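Side-chain contacts in DNA damage response protein Rtt109, putative (Neosartorya fumigata, PDB 5ZB9), which probably catalyses the transfer of an acetyl group from acetyl-CoA to lysine side chains of histone H3 as part of the DNA damage response: residues 55-60 with 113-118; 61-64 with 70-73; 87-92 with 118-123; 434-439 with 444-449. One frame throughout, in Å; residues are numbered along the deposited sequence. Where two conformers were deposited one is given.

Contact 1 of 4, residues 55-60 with 113-118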
loop_
_atom_site.group_PDB
_atom_site.type_symbol
_atom_site.label_atom_id
_atom_site.label_comp_id
_atom_site.label_asym_id
_atom_site.label_seq_id
_atom_site.Cartn_x
_atom_site.Cartn_y
_atom_site.Cartn_z
ATOM N N HIS A 55 1.682 10.187 1.904
ATOM C CA HIS A 55 3.075 10.203 1.471
ATOM C C HIS A 55 3.162 10.053 -0.031
ATOM O O HIS A 55 2.496 9.198 -0.614
ATOM C CB HIS A 55 3.876 9.082 2.120
ATOM C CG HIS A 55 4.036 9.229 3.595
ATOM N ND1 HIS A 55 5.103 9.889 4.161
ATOM C CD2 HIS A 55 3.274 8.790 4.623
ATOM C CE1 HIS A 55 4.990 9.855 5.477
ATOM N NE2 HIS A 55 3.889 9.191 5.784
ATOM N N PHE A 56 3.998 10.870 -0.657
ATOM C CA PHE A 56 4.232 10.732 -2.082
ATOM C C PHE A 56 5.713 10.849 -2.408
ATOM O O PHE A 56 6.383 11.782 -1.981
ATOM C CB PHE A 56 3.444 11.774 -2.864
ATOM C CG PHE A 56 3.670 11.699 -4.340
ATOM C CD1 PHE A 56 3.106 10.679 -5.085
ATOM C CD2 PHE A 56 4.456 12.638 -4.982
ATOM C CE1 PHE A 56 3.322 10.600 -6.442
ATOM C CE2 PHE A 56 4.672 12.564 -6.334
ATOM C CZ PHE A 56 4.107 11.544 -7.069
ATOM N N LEU A 57 6.220 9.887 -3.164
ATOM C CA LEU A 57 7.607 9.898 -3.576
ATOM C C LEU A 57 7.690 10.003 -5.084
ATOM O O LEU A 57 7.180 9.136 -5.798
ATOM C CB LEU A 57 8.333 8.633 -3.100
ATOM C CG LEU A 57 9.734 8.400 -3.682
ATOM C CD1 LEU A 57 10.717 9.467 -3.202
ATOM C CD2 LEU A 57 10.251 7.006 -3.342
ATOM N N ALA A 58 8.323 11.068 -5.566
ATOM C CA ALA A 58 8.644 11.188 -6.983
ATOM C C ALA A 58 10.127 10.939 -7.185
ATOM O O ALA A 58 10.974 11.465 -6.450
ATOM C CB ALA A 58 8.251 12.552 -7.517
ATOM N N VAL A 59 10.441 10.121 -8.178
ATOM C CA VAL A 59 11.823 9.792 -8.459
ATOM C C VAL A 59 12.151 10.234 -9.871
ATOM O O VAL A 59 11.416 9.939 -10.809
ATOM C CB VAL A 59 12.102 8.286 -8.296
ATOM C CG1 VAL A 59 13.579 7.992 -8.530
ATOM C CG2 VAL A 59 11.665 7.815 -6.909
ATOM N N SER A 60 13.250 10.961 -10.013
ATOM C CA SER A 60 13.640 11.462 -11.317
ATOM C C SER A 60 15.097 11.154 -11.598
ATOM O O SER A 60 15.862 10.804 -10.698
ATOM C CB SER A 60 13.382 12.969 -11.420
ATOM O OG SER A 60 13.985 13.658 -10.337
ATOM N N ARG A 113 11.089 -1.699 -8.884
ATOM C CA ARG A 113 10.813 -2.644 -7.805
ATOM C C ARG A 113 11.645 -2.287 -6.581
ATOM O O ARG A 113 11.135 -2.266 -5.464
ATOM C CB ARG A 113 11.092 -4.091 -8.232
ATOM C CG ARG A 113 10.866 -5.116 -7.110
ATOM C CD ARG A 113 11.048 -6.574 -7.568
ATOM N NE ARG A 113 12.372 -6.848 -8.135
ATOM C CZ ARG A 113 13.503 -6.897 -7.434
ATOM N NH1 ARG A 113 13.492 -6.686 -6.122
ATOM N NH2 ARG A 113 14.653 -7.148 -8.045
ATOM N N LEU A 114 12.924 -1.991 -6.797
ATOM C CA LEU A 114 13.832 -1.643 -5.703
ATOM C C LEU A 114 13.381 -0.386 -4.963
ATOM O O LEU A 114 13.395 -0.334 -3.726
ATOM C CB LEU A 114 15.251 -1.459 -6.234
ATOM C CG LEU A 114 15.943 -2.765 -6.625
ATOM C CD1 LEU A 114 17.329 -2.491 -7.169
ATOM C CD2 LEU A 114 16.007 -3.697 -5.424
ATOM N N ILE A 115 12.967 0.620 -5.727
ATOM C CA ILE A 115 12.483 1.862 -5.154
ATOM C C ILE A 115 11.226 1.638 -4.310
ATOM O O ILE A 115 11.172 2.072 -3.157
ATOM C CB ILE A 115 12.198 2.903 -6.255
ATOM C CG1 ILE A 115 13.503 3.311 -6.940
ATOM C CG2 ILE A 115 11.504 4.126 -5.671
ATOM C CD1 ILE A 115 13.301 4.197 -8.137
ATOM N N SER A 116 10.232 0.955 -4.877
ATOM C CA SER A 116 8.976 0.672 -4.178
ATOM C C SER A 116 9.196 -0.092 -2.869
ATOM O O SER A 116 8.569 0.201 -1.859
ATOM C CB SER A 116 8.037 -0.135 -5.080
ATOM O OG SER A 116 7.853 0.503 -6.329
ATOM N N ASN A 117 10.069 -1.092 -2.929
ATOM C CA ASN A 117 10.505 -1.885 -1.785
ATOM C C ASN A 117 11.122 -0.990 -0.702
ATOM O O ASN A 117 10.747 -1.051 0.471
ATOM C CB ASN A 117 11.508 -2.944 -2.288
ATOM C CG ASN A 117 11.934 -3.947 -1.224
ATOM O OD1 ASN A 117 11.931 -3.673 -0.030
ATOM N ND2 ASN A 117 12.330 -5.124 -1.676
ATOM N N ALA A 118 12.062 -0.145 -1.111
ATOM C CA ALA A 118 12.775 0.728 -0.189
ATOM C C ALA A 118 11.846 1.737 0.468
ATOM O O ALA A 118 11.934 1.967 1.669
ATOM C CB ALA A 118 13.908 1.448 -0.917
#

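Contact 2 of 4, residues 61-64 with 70-73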
loop_
_atom_site.group_PDB
_atom_site.type_symbol
_atom_site.label_atom_id
_atom_site.label_comp_id
_atom_site.label_asym_id
_atom_site.label_seq_id
_atom_site.Cartn_x
_atom_site.Cartn_y
_atom_site.Cartn_z
ATOM N N ILE A 61 15.457 11.262 -12.869
ATOM C CA ILE A 61 16.830 11.130 -13.299
ATOM C C ILE A 61 17.232 12.354 -14.105
ATOM O O ILE A 61 16.379 13.060 -14.639
ATOM C CB ILE A 61 17.032 9.874 -14.144
ATOM C CG1 ILE A 61 16.093 9.909 -15.349
ATOM C CG2 ILE A 61 16.792 8.639 -13.304
ATOM C CD1 ILE A 61 16.350 8.821 -16.344
ATOM N N SER A 62 18.532 12.602 -14.181
ATOM C CA SER A 62 19.073 13.653 -15.039
ATOM C C SER A 62 19.704 13.028 -16.284
ATOM O O SER A 62 20.765 12.410 -16.188
ATOM C CB SER A 62 20.111 14.496 -14.284
ATOM O OG SER A 62 19.566 15.066 -13.100
ATOM N N PRO A 63 19.054 13.180 -17.453
ATOM C CA PRO A 63 19.579 12.611 -18.704
ATOM C C PRO A 63 20.999 13.106 -19.017
ATOM O O PRO A 63 21.779 12.401 -19.662
ATOM C CB PRO A 63 18.585 13.096 -19.763
ATOM C CG PRO A 63 17.349 13.447 -19.007
ATOM C CD PRO A 63 17.813 13.943 -17.672
ATOM N N ASN A 64 21.320 14.311 -18.558
ATOM C CA ASN A 64 22.690 14.806 -18.593
ATOM C C ASN A 64 23.072 15.416 -17.253
ATOM O O ASN A 64 22.430 16.360 -16.785
ATOM C CB ASN A 64 22.871 15.834 -19.706
ATOM C CG ASN A 64 22.571 15.265 -21.069
ATOM O OD1 ASN A 64 23.318 14.429 -21.581
ATOM N ND2 ASN A 64 21.473 15.713 -21.670
ATOM N N GLU A 70 15.894 17.454 -15.273
ATOM C CA GLU A 70 15.421 16.238 -14.631
ATOM C C GLU A 70 14.222 15.698 -15.393
ATOM O O GLU A 70 13.445 16.470 -15.956
ATOM C CB GLU A 70 15.025 16.497 -13.176
ATOM C CG GLU A 70 16.173 16.740 -12.221
ATOM C CD GLU A 70 15.689 16.962 -10.796
ATOM O OE1 GLU A 70 14.666 16.349 -10.411
ATOM O OE2 GLU A 70 16.320 17.763 -10.066
ATOM N N VAL A 71 14.058 14.378 -15.417
ATOM C CA VAL A 71 12.764 13.831 -15.815
ATOM C C VAL A 71 12.288 12.786 -14.806
ATOM O O VAL A 71 13.018 11.861 -14.436
ATOM C CB VAL A 71 12.793 13.232 -17.246
ATOM C CG1 VAL A 71 13.757 12.060 -17.357
ATOM C CG2 VAL A 71 11.393 12.836 -17.674
ATOM N N ILE A 72 11.059 12.962 -14.340
ATOM C CA ILE A 72 10.442 12.012 -13.428
ATOM C C ILE A 72 10.287 10.648 -14.093
ATOM O O ILE A 72 9.788 10.550 -15.210
ATOM C CB ILE A 72 9.068 12.518 -12.954
ATOM C CG1 ILE A 72 9.240 13.679 -11.978
ATOM C CG2 ILE A 72 8.276 11.398 -12.305
ATOM C CD1 ILE A 72 7.935 14.328 -11.596
ATOM N N ILE A 73 10.712 9.594 -13.407
ATOM C CA ILE A 73 10.569 8.249 -13.951
ATOM C C ILE A 73 9.556 7.398 -13.189
ATOM O O ILE A 73 9.100 6.373 -13.691
ATOM C CB ILE A 73 11.909 7.501 -13.959
ATOM C CG1 ILE A 73 12.438 7.356 -12.532
ATOM C CG2 ILE A 73 12.902 8.215 -14.852
ATOM C CD1 ILE A 73 13.474 6.277 -12.379
#

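Contact 3 of 4, residues 87-92 with 118-123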
loop_
_atom_site.group_PDB
_atom_site.type_symbol
_atom_site.label_atom_id
_atom_site.label_comp_id
_atom_site.label_asym_id
_atom_site.label_seq_id
_atom_site.Cartn_x
_atom_site.Cartn_y
_atom_site.Cartn_z
ATOM N N THR A 87 -1.776 -0.097 12.594
ATOM C CA THR A 87 -1.183 0.784 11.591
ATOM C C THR A 87 -1.350 0.139 10.220
ATOM O O THR A 87 -1.000 -1.027 10.026
ATOM C CB THR A 87 0.317 1.049 11.828
ATOM O OG1 THR A 87 0.515 1.624 13.121
ATOM C CG2 THR A 87 0.862 2.008 10.767
ATOM N N THR A 88 -1.884 0.896 9.269
ATOM C CA THR A 88 -2.055 0.379 7.920
ATOM C C THR A 88 -1.313 1.226 6.910
ATOM O O THR A 88 -1.584 2.412 6.761
ATOM C CB THR A 88 -3.538 0.306 7.522
ATOM O OG1 THR A 88 -4.225 -0.557 8.431
ATOM C CG2 THR A 88 -3.676 -0.251 6.111
ATOM N N ILE A 89 -0.373 0.599 6.216
ATOM C CA ILE A 89 0.342 1.253 5.141
ATOM C C ILE A 89 -0.218 0.804 3.782
ATOM O O ILE A 89 -0.010 -0.332 3.347
ATOM C CB ILE A 89 1.835 0.965 5.242
ATOM C CG1 ILE A 89 2.359 1.471 6.594
ATOM C CG2 ILE A 89 2.587 1.628 4.108
ATOM C CD1 ILE A 89 3.838 1.277 6.777
ATOM N N PHE A 90 -0.948 1.706 3.129
ATOM C CA PHE A 90 -1.669 1.368 1.910
ATOM C C PHE A 90 -1.120 2.094 0.697
ATOM O O PHE A 90 -0.980 3.318 0.713
ATOM C CB PHE A 90 -3.160 1.692 2.064
ATOM C CG PHE A 90 -3.948 1.527 0.798
ATOM C CD1 PHE A 90 -4.249 0.265 0.315
ATOM C CD2 PHE A 90 -4.386 2.635 0.090
ATOM C CE1 PHE A 90 -4.978 0.108 -0.862
ATOM C CE2 PHE A 90 -5.113 2.486 -1.083
ATOM C CZ PHE A 90 -5.409 1.220 -1.560
ATOM N N VAL A 91 -0.814 1.338 -0.354
ATOM C CA VAL A 91 -0.351 1.924 -1.608
ATOM C C VAL A 91 -1.559 2.371 -2.426
ATOM O O VAL A 91 -2.397 1.548 -2.789
ATOM C CB VAL A 91 0.484 0.927 -2.432
ATOM C CG1 VAL A 91 1.055 1.604 -3.672
ATOM C CG2 VAL A 91 1.583 0.317 -1.572
ATOM N N SER A 92 -1.663 3.665 -2.705
ATOM C CA SER A 92 -2.823 4.166 -3.423
ATOM C C SER A 92 -2.518 4.395 -4.892
ATOM O O SER A 92 -3.395 4.249 -5.737
ATOM C CB SER A 92 -3.336 5.455 -2.789
ATOM O OG SER A 92 -2.308 6.423 -2.709
ATOM N N ALA A 118 12.062 -0.145 -1.111
ATOM C CA ALA A 118 12.775 0.728 -0.189
ATOM C C ALA A 118 11.846 1.737 0.468
ATOM O O ALA A 118 11.934 1.967 1.669
ATOM C CB ALA A 118 13.908 1.448 -0.917
ATOM N N PHE A 119 10.961 2.338 -0.320
ATOM C CA PHE A 119 9.999 3.312 0.201
ATOM C C PHE A 119 9.045 2.680 1.228
ATOM O O PHE A 119 8.844 3.228 2.313
ATOM C CB PHE A 119 9.210 3.949 -0.953
ATOM C CG PHE A 119 8.424 5.175 -0.560
ATOM C CD1 PHE A 119 8.992 6.158 0.238
ATOM C CD2 PHE A 119 7.121 5.352 -1.009
ATOM C CE1 PHE A 119 8.263 7.293 0.594
ATOM C CE2 PHE A 119 6.389 6.475 -0.659
ATOM C CZ PHE A 119 6.959 7.447 0.144
ATOM N N LEU A 120 8.472 1.526 0.896
ATOM C CA LEU A 120 7.610 0.805 1.834
ATOM C C LEU A 120 8.374 0.382 3.091
ATOM O O LEU A 120 7.895 0.586 4.206
ATOM C CB LEU A 120 6.991 -0.416 1.158
ATOM C CG LEU A 120 5.948 -0.116 0.073
ATOM C CD1 LEU A 120 5.446 -1.384 -0.590
ATOM C CD2 LEU A 120 4.780 0.655 0.673
ATOM N N SER A 121 9.557 -0.198 2.906
ATOM C CA SER A 121 10.438 -0.543 4.021
ATOM C C SER A 121 10.651 0.648 4.943
ATOM O O SER A 121 10.534 0.542 6.163
ATOM C CB SER A 121 11.796 -1.030 3.512
ATOM O OG SER A 121 11.983 -2.400 3.800
ATOM N N PHE A 122 10.962 1.785 4.333
ATOM C CA PHE A 122 11.180 3.025 5.058
ATOM C C PHE A 122 9.970 3.410 5.896
ATOM O O PHE A 122 10.109 3.734 7.073
ATOM C CB PHE A 122 11.523 4.143 4.075
ATOM C CG PHE A 122 11.589 5.499 4.700
ATOM C CD1 PHE A 122 12.676 5.867 5.475
ATOM C CD2 PHE A 122 10.576 6.415 4.503
ATOM C CE1 PHE A 122 12.745 7.118 6.050
ATOM C CE2 PHE A 122 10.644 7.668 5.076
ATOM C CZ PHE A 122 11.731 8.015 5.849
ATOM N N LEU A 123 8.780 3.363 5.297
ATOM C CA LEU A 123 7.572 3.783 5.999
ATOM C C LEU A 123 7.216 2.803 7.119
ATOM O O LEU A 123 6.658 3.201 8.140
ATOM C CB LEU A 123 6.402 3.932 5.019
ATOM C CG LEU A 123 6.595 4.988 3.920
ATOM C CD1 LEU A 123 5.488 4.918 2.872
ATOM C CD2 LEU A 123 6.702 6.400 4.506
#

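Contact 4 of 4, residues 434-439 with 444-449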
loop_
_atom_site.group_PDB
_atom_site.type_symbol
_atom_site.label_atom_id
_atom_site.label_comp_id
_atom_site.label_asym_id
_atom_site.label_seq_id
_atom_site.Cartn_x
_atom_site.Cartn_y
_atom_site.Cartn_z
ATOM N N GLN A 434 -0.082 17.885 -15.752
ATOM C CA GLN A 434 1.058 18.107 -16.636
ATOM C C GLN A 434 1.054 17.141 -17.808
ATOM O O GLN A 434 0.130 16.351 -17.961
ATOM C CB GLN A 434 2.373 17.997 -15.861
ATOM C CG GLN A 434 2.448 18.933 -14.674
ATOM C CD GLN A 434 2.246 20.390 -15.060
ATOM O OE1 GLN A 434 2.900 20.892 -15.969
ATOM N NE2 GLN A 434 1.340 21.072 -14.368
ATOM N N ASP A 435 2.101 17.211 -18.627
ATOM C CA ASP A 435 2.169 16.397 -19.831
ATOM C C ASP A 435 3.465 15.599 -19.884
ATOM O O ASP A 435 4.542 16.109 -19.593
ATOM C CB ASP A 435 2.027 17.270 -21.084
ATOM C CG ASP A 435 0.598 17.760 -21.297
ATOM O OD1 ASP A 435 -0.340 17.134 -20.757
ATOM O OD2 ASP A 435 0.413 18.769 -22.016
ATOM N N PHE A 436 3.349 14.322 -20.243
ATOM C CA PHE A 436 4.517 13.439 -20.278
ATOM C C PHE A 436 4.588 12.627 -21.568
ATOM O O PHE A 436 5.281 11.606 -21.633
ATOM C CB PHE A 436 4.516 12.504 -19.056
ATOM C CG PHE A 436 4.639 13.234 -17.746
ATOM C CD1 PHE A 436 3.507 13.665 -17.068
ATOM C CD2 PHE A 436 5.891 13.527 -17.214
ATOM C CE1 PHE A 436 3.620 14.359 -15.880
ATOM C CE2 PHE A 436 6.013 14.222 -16.028
ATOM C CZ PHE A 436 4.876 14.639 -15.357
ATOM N N ASN A 437 3.888 13.104 -22.595
ATOM C CA ASN A 437 3.842 12.437 -23.897
ATOM C C ASN A 437 5.192 12.267 -24.578
ATOM O O ASN A 437 5.469 11.219 -25.156
ATOM C CB ASN A 437 2.921 13.202 -24.833
ATOM C CG ASN A 437 1.495 13.190 -24.362
ATOM O OD1 ASN A 437 1.036 14.109 -23.683
ATOM N ND2 ASN A 437 0.778 12.136 -24.714
ATOM N N THR A 438 6.020 13.306 -24.534
ATOM C CA THR A 438 7.338 13.247 -25.161
ATOM C C THR A 438 8.427 13.574 -24.152
ATOM O O THR A 438 8.148 14.134 -23.088
ATOM C CB THR A 438 7.453 14.223 -26.344
ATOM O OG1 THR A 438 7.519 15.567 -25.849
ATOM C CG2 THR A 438 6.258 14.083 -27.276
ATOM N N LYS A 439 9.661 13.228 -24.492
ATOM C CA LYS A 439 10.804 13.523 -23.638
ATOM C C LYS A 439 10.844 14.994 -23.241
ATOM O O LYS A 439 10.964 15.325 -22.058
ATOM C CB LYS A 439 12.105 13.137 -24.339
ATOM C CG LYS A 439 13.349 13.532 -23.581
ATOM C CD LYS A 439 14.604 12.950 -24.208
ATOM C CE LYS A 439 14.865 13.533 -25.591
ATOM N NZ LYS A 439 16.109 12.970 -26.203
ATOM N N ALA A 444 9.980 19.187 -19.092
ATOM C CA ALA A 444 9.407 20.476 -18.732
ATOM C C ALA A 444 8.419 20.328 -17.581
ATOM O O ALA A 444 8.365 21.165 -16.675
ATOM C CB ALA A 444 8.727 21.108 -19.936
ATOM N N SER A 445 7.631 19.260 -17.622
ATOM C CA SER A 445 6.653 19.000 -16.576
ATOM C C SER A 445 7.351 18.760 -15.239
ATOM O O SER A 445 6.883 19.215 -14.195
ATOM C CB SER A 445 5.782 17.804 -16.947
ATOM O OG SER A 445 4.981 18.087 -18.078
ATOM N N THR A 446 8.485 18.060 -15.293
ATOM C CA THR A 446 9.280 17.757 -14.110
ATOM C C THR A 446 9.811 19.025 -13.433
ATOM O O THR A 446 9.593 19.231 -12.232
ATOM C CB THR A 446 10.465 16.837 -14.461
ATOM O OG1 THR A 446 9.967 15.567 -14.891
ATOM C CG2 THR A 446 11.356 16.627 -13.256
ATOM N N LYS A 447 10.501 19.866 -14.199
ATOM C CA LYS A 447 10.981 21.148 -13.691
ATOM C C LYS A 447 9.848 21.976 -13.095
ATOM O O LYS A 447 10.004 22.611 -12.053
ATOM C CB LYS A 447 11.673 21.937 -14.800
ATOM C CG LYS A 447 12.063 23.350 -14.399
ATOM C CD LYS A 447 12.949 23.981 -15.455
ATOM C CE LYS A 447 13.387 25.376 -15.057
ATOM N NZ LYS A 447 14.379 25.927 -16.024
ATOM N N ALA A 448 8.701 21.952 -13.758
ATOM C CA ALA A 448 7.549 22.720 -13.309
ATOM C C ALA A 448 7.013 22.214 -11.975
ATOM O O ALA A 448 6.751 23.006 -11.068
ATOM C CB ALA A 448 6.451 22.692 -14.371
ATOM N N TRP A 449 6.843 20.899 -11.852
ATOM C CA TRP A 449 6.326 20.322 -10.611
ATOM C C TRP A 449 7.315 20.518 -9.451
ATOM O O TRP A 449 6.910 20.772 -8.318
ATOM C CB TRP A 449 6.007 18.833 -10.791
ATOM C CG TRP A 449 5.427 18.199 -9.545
ATOM C CD1 TRP A 449 4.149 18.324 -9.075
ATOM C CD2 TRP A 449 6.110 17.350 -8.614
ATOM N NE1 TRP A 449 3.997 17.612 -7.910
ATOM C CE2 TRP A 449 5.185 17.002 -7.607
ATOM C CE3 TRP A 449 7.413 16.850 -8.537
ATOM C CZ2 TRP A 449 5.524 16.178 -6.531
ATOM C CZ3 TRP A 449 7.750 16.034 -7.463
ATOM C CH2 TRP A 449 6.809 15.707 -6.478
#

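Contact 1 of 4, residues 55-60 with 113-118
Val59 of the strand and Ile115 of the helix reach for each other tip to tip, and Leu57 comes in across the same isoleucine at about a right angle. Both branches of Ile115 are used. Its CD1 meets Val59 CG1 at 3.8 Å, and its CG2 is shared, lying 3.9 Å from Val59 CG2 and 3.9 Å from Leu57 CD2. With chi1 at -66° the CG2 branch stands opposite the backbone N while the ethyl arm folds beside that N, and this spreads the two branches over a pair of strand residues. Leu57 and Val59 are two positions apart and project from the same face of the sheet. Valine suits the extended backbone and offers a short, forked surface, whereas the longer leucine spans more of the gap between strand and helix. All three residues are buried, and the contact is purely apolar. Ser116 points away from the strand, and its OG is hydrogen-bonded to Leu112 O. Leu112 and Arg113, which bind CoA in another structure of this protein (CoA is absent here), lie on this helix 111-127, pressed between helix 162-177 and the sheet, where strand 50-61 pairs with strands 22-35 and 71-82.

Contact 2 of 4, residues 61-64 with 70-73
Ile61 and Ile73 both hold CG1 between the backbone N and the carbonyl carbon (chi1 57° and 61°), which sets CG2 of each opposite its own carbonyl carbon. The two side chains cross at about a right angle: Ile73 CG2 rests 3.6 Å from Ile61 CG1 and 3.8 Å from Ile61 CD1. Val71 uses a similar first torsion, and its CG1 touches Ile61 CG1 at 3.8 Å. Beta-branched Ile61 and Val71 suit extended chain and share one face of the sheet. The antiparallel hairpin of strands 50-61 and 71-82 opens here into its connecting loop. Ile61 and Val71 form a hydrogen-bonded pair, Ile61 N donating to Val71 O at 3.0 Å and Val71 N to Ile61 O at 2.8 Å, both nearly straight at hydrogen. The Ile61 carbonyl also receives a CA-H contact from Glu70 CA at 3.3 Å. Past the strand end, the rigid ring of Pro63 lays its CG obliquely against Val71 CG1. Glu70 CG brushes Ser62 OG, but its OE1 makes a salt bridge with Arg26 and a hydrogen bond with Ser60, and its OE2 a salt bridge with Arg465. The Ile73 side chain is about 4 Å from that of CoA-binding Leu112.

Contact 3 of 4, residues 87-92 with 118-123
Ile89 and Val91 lie against Leu120 and Leu123 in a beta-alpha-beta unit, in which strand 86-96 leads through helix 111-127 to the parallel neighbouring strand 133-140. The helix runs back over the strand, their axes 10.1 Å apart at closest and 158° between directions, as a connection returning to the start of the next parallel strand must. The branch-to-branch contacts centre on one methyl: Leu120 CD2 lies 3.9 Å from Val91 CG2 and 4.2 Å from Ile89 CG2. Leu120 and Val91 cross at about a right angle, while Leu120 and Ile89 slide past each other in opposite directions. The bond from CA to CB of Leu120 does not aim at the strand; its longer chain, with chi1 at -69°, brings the branched end nearer, a reach that suits leucine's long, terminally branched chain. Outside the pair, Leu120 also packs on Val172 and Ile176 of helix 162-177. Near the binding site, Val91 lies three residues before Ala94, seen to contact CoA in another structure, and its carbonyl O bonds a glycerol probably left from crystallisation. Ile89 CD1 reaches the last turn of the segment, lying against Leu123 O at 3.7 Å and Leu123 CB at 4.1 Å. Within the helix, Leu123 CD1 stands over one face of the Phe119 ring, 3.9 Å above its plane and displaced toward the rim.

Contact 4 of 4, residues 434-439 with 444-449
Ser445 is the small residue on which Gln434, Asp435 and Phe436 close, in a helix-loop-helix where the loop after helix 421-432 folds back on helix 439-457. Thr438 is the N-cap of that second helix, its OG1 accepting from Lys441 N. On the tight side, Ser445 CB sits over one face of the Phe436 ring in a CH-pi contact, 4.0 Å from the centroid and 28° off the normal. A serine here is slim enough to let the ring approach the helix closely. Phe436 is buried, with Thr446 OG1 near its plane at the edge and Phe148 meeting it edge-to-face, while Thr446 OG1 itself is bound to Ile72 N and Ala442 O. The hydroxyl of Ser445, with chi1 at -66°, lies beside the backbone N and close to the loop, near Asp435 O; whether its proton goes there or to Lys441 O is not settled. Gln434 CB packs against this same group, 3.4 Å from Ser445 OG. The outer side is looser. Asp435 is exposed, as suits a carboxylate, and its side chain was modelled in two conformers, so its direction is doubtful. Gln434, partly exposed, bends at chi2 (-57°) and gives its NE2 to Phe430 O, the other end of its amide meeting the helix loosely: Gln434 OE1 is 4.3 Å from Ala448 CB.

Overall arrangement
From the N terminus, contact 1 opens on strand 50-61 and closes some fifty residues later on helix 111-127. Contact 2 falls wholly within that span, closing the short hairpin loop between strands 50-61 and 71-82. Contact 3 starts inside the same span, on strand 86-96, but ends beyond it, so contacts 1 and 3 cross; they use successive turns of helix 111-127 and together hold it against the sheet. Contact 4 follows in series much further along, closing over the first turn of helix 439-457, onto the loop that leads in from helix 421-432. It still meets the sheet: Thr446 OG1 binds Ile72 N of contact 2, and Trp449 packs on Phe56 and Ala58 in segment 55-60.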